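Local coordinates for probable 2-phosphosulfolactate phosphatase (Clostridium acetobutylicum, PDB 1VR0), which probably catalyses the magnesium-dependent hydrolysis of (2R)-O-phospho-3-sulfolactate to (2R)-3-sulfolactate and phosphate, at residues 64-69 and 77-82; 71-76 and 109-114. One frame throughout, in Å; residues are numbered along the deposited sequence.

Contact 1: residues 64-69 and 77-82; sequences EEALKK and AILGGE. With 3SL ((2R)-3-sulfolactic acid), chain E.
Leu-79 meets Leu-67 and Ala-66 with its two terminal methyls, one for each partner. Its side chain crosses that of Leu-67 at about a right angle. The touch is methyl to methyl: Leu-79 CD1 lies 3.6 Å from Leu-67 CD2. The other branch goes to the helix surface at Ala-66, where Leu-79 CD2 is 4.0 Å from Ala-66 CB. The same methyl also lies 3.7 Å from Ala-66 O, so it rests against backbone as well as side chain. Leu-79 leaves the strand toward the helix. Leu-67 starts out pointing away, but chi1 (-62°) and chi2 (170°) together bring CD2 back to the strand.

This is the helix-to-strand half of a beta-alpha-beta crossover. Helix 63-73 joins strand 56-59 to strand 77-81 of a small parallel sheet and packs on it. Ile-111 of the central strand 109-113 also touches Ala-66 and Leu-79.

Past the strand the chain enters the sulfolactate pocket. Glu-82 CG comes to 3.0 Å from sulfonate oxygen O3S of 3SL, a distance so short that it is doubtful. The side chain bends at chi2 (74°). Thr-115 OG1 and Gly-85 N hydrogen-bond to OE1 and so would limit the rotation of the carboxylate. Asn-95 and Arg-41 hydrogen-bond to the ligand itself.

The chemistry is therefore divided. Between the two segments the strand is held to the helix by apolar contacts, while the backbone N of Leu-79 is bound by Asp-92 OD2. A carboxylate follows at Glu-82, beside the ligand.

Contact 2: residues 71-76 and 109-114; sequences KEYGKD and TLIMTT
Thr-109 N donates a short hydrogen bond to Asp-76 O, 2.7 Å between the two atoms. It is nearly straight, with an N-H...O angle of 170°, although the donor is tilted out of the carbonyl plane. The bond sits at the beginning of a small parallel sheet built round a beta-alpha-beta crossover. It ties the turn after helix 63-73 to the start of the central strand 109-113. Asp-76 stands just before strand 77-81, so the pairing of these two strands is extended by one bond at their beginning. Gly-74 is the first residue to leave the helical backbone. It does so with positive phi, which favours glycine, and the chain then turns toward the sheet.

Tyr-73, in the last turn of the helix, supplies the apolar side. Its ring presents a face to Thr-109, and the two side chains cross at about a right angle. Thr-109 holds CG2 anti to its own backbone N (chi1 -75°, measured to OG1). This turns the methyl to the tyrosine. The result is a CH-pi contact, with Thr-109 CG2 4.1 Å from the centroid of the Tyr-73 ring.

The threonine hydroxyl has a weak hydrogen bond to Arg-56 NH1, and Tyr-73 OH has a weak one to Glu-245 OE2. The Tyr-73 side chain also touches Arg-56 and Val-58 of strand 56-59, so it packs on two neighbouring strands. Ile-111 adds a smaller touch, reaching the ring obliquely: its CD1 is 3.9 Å from Tyr-73 CD2. The threonine methyl lies closer, over the inner rim of the ring, 3.7 Å from Tyr-73 CG.

Contacts 1 and 2 share helix 63-73 and fall on neighbouring parallel strands, with centres about 6 Å apart. Their segments alternate along the chain. The strands are joined by two probable backbone hydrogen bonds: Ile-78 N to Thr-109 O and Ile-78 O to Ile-111 N, both 2.8 Å. A salt bridge from Lys-69 NZ to Glu-72 OE2 links segments 64-69 and 71-76. Contact 2 grips the C-terminal part of the helix and the start of strand 109-113; contact 1 follows strand 77-81 toward the ligand. At the pocket end segments 77-82 and 109-114 pack together, Glu-82 OE2 lying 3.4 Å from Thr-114 CB. Glu-82, and Thr-115 next to Thr-114, belong to the sulfolactate pocket.

Contact 1: residues 64-69 and 77-82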
loop_
_atom_site.group_PDB
_atom_site.type_symbol
_atom_site.label_atom_id
_atom_site.label_comp_id
_atom_site.label_asym_id
_atom_site.label_seq_id
_atom_site.Cartn_x
_atom_site.Cartn_y
_atom_site.Cartn_z
ATOM N N GLU A 64 -3.571 30.421 3.703
ATOM C CA GLU A 64 -4.483 31.435 4.228
ATOM C C GLU A 64 -4.805 31.197 5.715
ATOM O O GLU A 64 -4.793 32.099 6.524
ATOM C CB GLU A 64 -5.746 31.431 3.403
ATOM C CG GLU A 64 -6.515 32.691 3.546
ATOM C CD GLU A 64 -8.000 32.490 3.278
ATOM O OE1 GLU A 64 -8.699 33.528 3.109
ATOM O OE2 GLU A 64 -8.450 31.303 3.241
ATOM N N GLU A 65 -5.050 29.945 6.055
ATOM C CA GLU A 65 -5.318 29.549 7.433
ATOM C C GLU A 65 -4.076 29.763 8.330
ATOM O O GLU A 65 -4.218 30.137 9.487
ATOM C CB GLU A 65 -5.839 28.106 7.429
ATOM C CG GLU A 65 -5.733 27.301 8.717
ATOM C CD GLU A 65 -6.882 27.488 9.701
ATOM O OE1 GLU A 65 -7.455 28.625 9.799
ATOM O OE2 GLU A 65 -7.164 26.457 10.393
ATOM N N ALA A 66 -2.872 29.555 7.772
ATOM C CA ALA A 66 -1.605 29.817 8.474
ATOM C C ALA A 66 -1.438 31.284 8.835
ATOM O O ALA A 66 -1.010 31.601 9.948
ATOM C CB ALA A 66 -0.410 29.339 7.653
ATOM N N LEU A 67 -1.781 32.178 7.913
ATOM C CA LEU A 67 -1.626 33.621 8.159
ATOM C C LEU A 67 -2.619 34.114 9.189
ATOM O O LEU A 67 -2.343 35.062 9.922
ATOM C CB LEU A 67 -1.745 34.436 6.859
ATOM C CG LEU A 67 -0.656 34.092 5.811
ATOM C CD1 LEU A 67 -0.905 34.731 4.423
ATOM C CD2 LEU A 67 0.738 34.446 6.330
ATOM N N LYS A 68 -3.773 33.469 9.231
ATOM C CA LYS A 68 -4.801 33.763 10.206
ATOM C C LYS A 68 -4.354 33.279 11.603
ATOM O O LYS A 68 -4.498 33.996 12.600
ATOM C CB LYS A 68 -6.106 33.094 9.738
ATOM C CG LYS A 68 -7.381 33.424 10.522
ATOM C CD LYS A 68 -8.363 32.205 10.526
ATOM C CE LYS A 68 -9.803 32.597 10.952
ATOM N NZ LYS A 68 -10.751 31.471 10.696
ATOM N N LYS A 69 -3.768 32.086 11.659
ATOM C CA LYS A 69 -3.268 31.524 12.914
ATOM C C LYS A 69 -2.158 32.360 13.587
ATOM O O LYS A 69 -2.094 32.429 14.814
ATOM C CB LYS A 69 -2.761 30.091 12.703
ATOM C CG LYS A 69 -3.845 28.979 12.649
ATOM C CD LYS A 69 -4.872 29.119 13.772
ATOM C CE LYS A 69 -5.615 27.814 14.092
ATOM N NZ LYS A 69 -6.381 27.962 15.390
ATOM N N ALA A 77 4.728 33.728 17.457
ATOM C CA ALA A 77 4.390 32.844 16.349
ATOM C C ALA A 77 5.410 32.980 15.252
ATOM O O ALA A 77 5.851 34.071 14.989
ATOM C CB ALA A 77 3.021 33.196 15.802
ATOM N N ILE A 78 5.781 31.874 14.626
ATOM C CA ILE A 78 6.587 31.887 13.417
ATOM C C ILE A 78 5.938 31.012 12.328
ATOM O O ILE A 78 5.190 30.077 12.634
ATOM C CB ILE A 78 8.031 31.407 13.691
ATOM C CG1 ILE A 78 8.055 30.023 14.349
ATOM C CG2 ILE A 78 8.768 32.399 14.593
ATOM C CD1 ILE A 78 9.466 29.487 14.581
ATOM N N LEU A 79 6.236 31.323 11.067
ATOM C CA LEU A 79 5.657 30.630 9.905
ATOM C C LEU A 79 6.689 29.763 9.190
ATOM O O LEU A 79 7.689 30.264 8.685
ATOM C CB LEU A 79 5.116 31.661 8.903
ATOM C CG LEU A 79 3.800 32.354 9.248
ATOM C CD1 LEU A 79 3.579 33.528 8.350
ATOM C CD2 LEU A 79 2.633 31.389 9.132
ATOM N N GLY A 80 6.424 28.472 9.111
ATOM C CA GLY A 80 7.276 27.549 8.343
ATOM C C GLY A 80 6.515 26.496 7.547
ATOM O O GLY A 80 5.297 26.439 7.589
ATOM N N GLY A 81 7.266 25.662 6.832
ATOM C CA GLY A 81 6.722 24.620 5.941
ATOM C C GLY A 81 7.170 24.791 4.505
ATOM O O GLY A 81 8.200 25.384 4.226
ATOM N N GLU A 82 6.380 24.269 3.577
ATOM C CA GLU A 82 6.730 24.358 2.141
ATOM C C GLU A 82 5.586 24.065 1.194
ATOM O O GLU A 82 4.596 23.415 1.558
ATOM C CB GLU A 82 7.866 23.387 1.802
ATOM C CG GLU A 82 7.632 21.956 2.276
ATOM C CD GLU A 82 6.590 21.139 1.455
ATOM O OE1 GLU A 82 6.321 21.430 0.274
ATOM O OE2 GLU A 82 6.039 20.160 1.987
HETATM O O11 3SL E . 7.487 17.797 -2.497
HETATM C C1 3SL E . 8.463 18.069 -1.769
HETATM O O12 3SL E . 9.658 18.130 -2.153
HETATM C C2 3SL E . 8.155 18.336 -0.344
HETATM O O2 3SL E . 7.162 17.394 0.052
HETATM C C3 3SL E . 9.450 18.216 0.435
HETATM S S 3SL E . 9.189 18.248 2.076
HETATM O O3S 3SL E . 9.483 19.593 2.600
HETATM O O1S 3SL E . 7.892 17.626 2.511
HETATM O O2S 3SL E . 10.261 17.462 2.698
#

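Contact 2: residues 71-76 and 109-114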
loop_
_atom_site.group_PDB
_atom_site.type_symbol
_atom_site.label_atom_id
_atom_site.label_comp_id
_atom_site.label_asym_id
_atom_site.label_seq_id
_atom_site.Cartn_x
_atom_site.Cartn_y
_atom_site.Cartn_z
ATOM N N LYS A 71 -1.981 35.636 13.740
ATOM C CA LYS A 71 -2.642 36.691 14.481
ATOM C C LYS A 71 -3.137 36.164 15.828
ATOM O O LYS A 71 -3.107 36.870 16.804
ATOM C CB LYS A 71 -3.802 37.307 13.665
ATOM N N GLU A 72 -3.562 34.911 15.882
ATOM C CA GLU A 72 -4.069 34.313 17.118
ATOM C C GLU A 72 -3.015 34.068 18.183
ATOM O O GLU A 72 -3.316 34.167 19.365
ATOM C CB GLU A 72 -4.709 32.965 16.838
ATOM C CG GLU A 72 -6.110 33.039 16.316
ATOM C CD GLU A 72 -6.610 31.666 15.904
ATOM O OE1 GLU A 72 -7.244 31.599 14.804
ATOM O OE2 GLU A 72 -6.334 30.671 16.663
ATOM N N TYR A 73 -1.809 33.695 17.768
ATOM C CA TYR A 73 -0.734 33.404 18.700
ATOM C C TYR A 73 0.252 34.562 18.897
ATOM O O TYR A 73 1.205 34.401 19.616
ATOM C CB TYR A 73 0.001 32.122 18.298
ATOM C CG TYR A 73 -0.840 30.872 18.428
ATOM C CD1 TYR A 73 -0.937 30.190 19.639
ATOM C CD2 TYR A 73 -1.549 30.368 17.328
ATOM C CE1 TYR A 73 -1.722 29.034 19.763
ATOM C CE2 TYR A 73 -2.336 29.232 17.430
ATOM C CZ TYR A 73 -2.423 28.552 18.655
ATOM O OH TYR A 73 -3.197 27.402 18.738
ATOM N N GLY A 74 0.039 35.716 18.276
ATOM C CA GLY A 74 0.809 36.934 18.637
ATOM C C GLY A 74 2.295 36.929 18.296
ATOM O O GLY A 74 2.714 36.234 17.400
ATOM N N LYS A 75 3.070 37.712 19.044
ATOM C CA LYS A 75 4.541 37.932 18.864
ATOM C C LYS A 75 5.394 36.672 18.751
ATOM O O LYS A 75 6.425 36.657 18.080
ATOM C CB LYS A 75 5.094 38.733 20.069
ATOM C CG LYS A 75 5.357 40.219 19.809
ATOM C CD LYS A 75 5.368 41.088 21.095
ATOM C CE LYS A 75 4.904 42.539 20.801
ATOM N NZ LYS A 75 4.664 43.307 22.057
ATOM N N ASP A 76 4.960 35.618 19.441
ATOM C CA ASP A 76 5.739 34.378 19.572
ATOM C C ASP A 76 5.533 33.362 18.458
ATOM O O ASP A 76 6.077 32.251 18.548
ATOM C CB ASP A 76 5.390 33.669 20.904
ATOM C CG ASP A 76 5.903 34.410 22.104
ATOM O OD1 ASP A 76 7.116 34.772 22.097
ATOM O OD2 ASP A 76 5.080 34.645 23.022
ATOM N N THR A 109 5.871 29.572 18.831
ATOM C CA THR A 109 4.758 28.791 18.298
ATOM C C THR A 109 4.914 28.681 16.773
ATOM O O THR A 109 4.841 29.666 16.065
ATOM C CB THR A 109 3.407 29.471 18.628
ATOM O OG1 THR A 109 3.086 29.273 20.002
ATOM C CG2 THR A 109 2.281 28.922 17.776
ATOM N N LEU A 110 5.116 27.474 16.285
ATOM C CA LEU A 110 5.394 27.238 14.877
ATOM C C LEU A 110 4.117 26.888 14.122
ATOM O O LEU A 110 3.558 25.806 14.297
ATOM C CB LEU A 110 6.415 26.117 14.772
ATOM C CG LEU A 110 6.804 25.616 13.408
ATOM C CD1 LEU A 110 7.270 26.742 12.491
ATOM C CD2 LEU A 110 7.884 24.628 13.631
ATOM N N ILE A 111 3.645 27.822 13.307
ATOM C CA ILE A 111 2.531 27.576 12.421
ATOM C C ILE A 111 3.128 26.969 11.143
ATOM O O ILE A 111 3.968 27.572 10.489
ATOM C CB ILE A 111 1.786 28.858 12.039
ATOM C CG1 ILE A 111 1.448 29.740 13.252
ATOM C CG2 ILE A 111 0.528 28.542 11.281
ATOM C CD1 ILE A 111 0.739 29.057 14.404
HETATM N N MSE A 112 2.712 25.762 10.789
HETATM C CA MSE A 112 3.167 25.195 9.531
HETATM C C MSE A 112 2.137 24.499 8.683
HETATM O O MSE A 112 1.154 23.944 9.173
HETATM C CB MSE A 112 4.356 24.253 9.724
HETATM C CG MSE A 112 4.288 23.276 10.855
HETATM SE SE MSE A 112 5.780 21.891 10.790
HETATM C CE MSE A 112 7.236 22.940 9.667
ATOM N N THR A 113 2.405 24.550 7.387
ATOM C CA THR A 113 1.622 23.869 6.401
ATOM C C THR A 113 2.604 23.268 5.411
ATOM O O THR A 113 3.556 23.935 4.987
ATOM C CB THR A 113 0.622 24.820 5.724
ATOM O OG1 THR A 113 -0.133 24.084 4.766
ATOM C CG2 THR A 113 1.295 26.011 5.042
ATOM N N THR A 114 2.402 21.994 5.082
ATOM C CA THR A 114 3.276 21.283 4.152
ATOM C C THR A 114 2.490 20.479 3.131
ATOM O O THR A 114 1.260 20.339 3.220
ATOM C CB THR A 114 4.308 20.343 4.869
ATOM O OG1 THR A 114 3.662 19.205 5.443
ATOM C CG2 THR A 114 5.077 21.057 5.943
#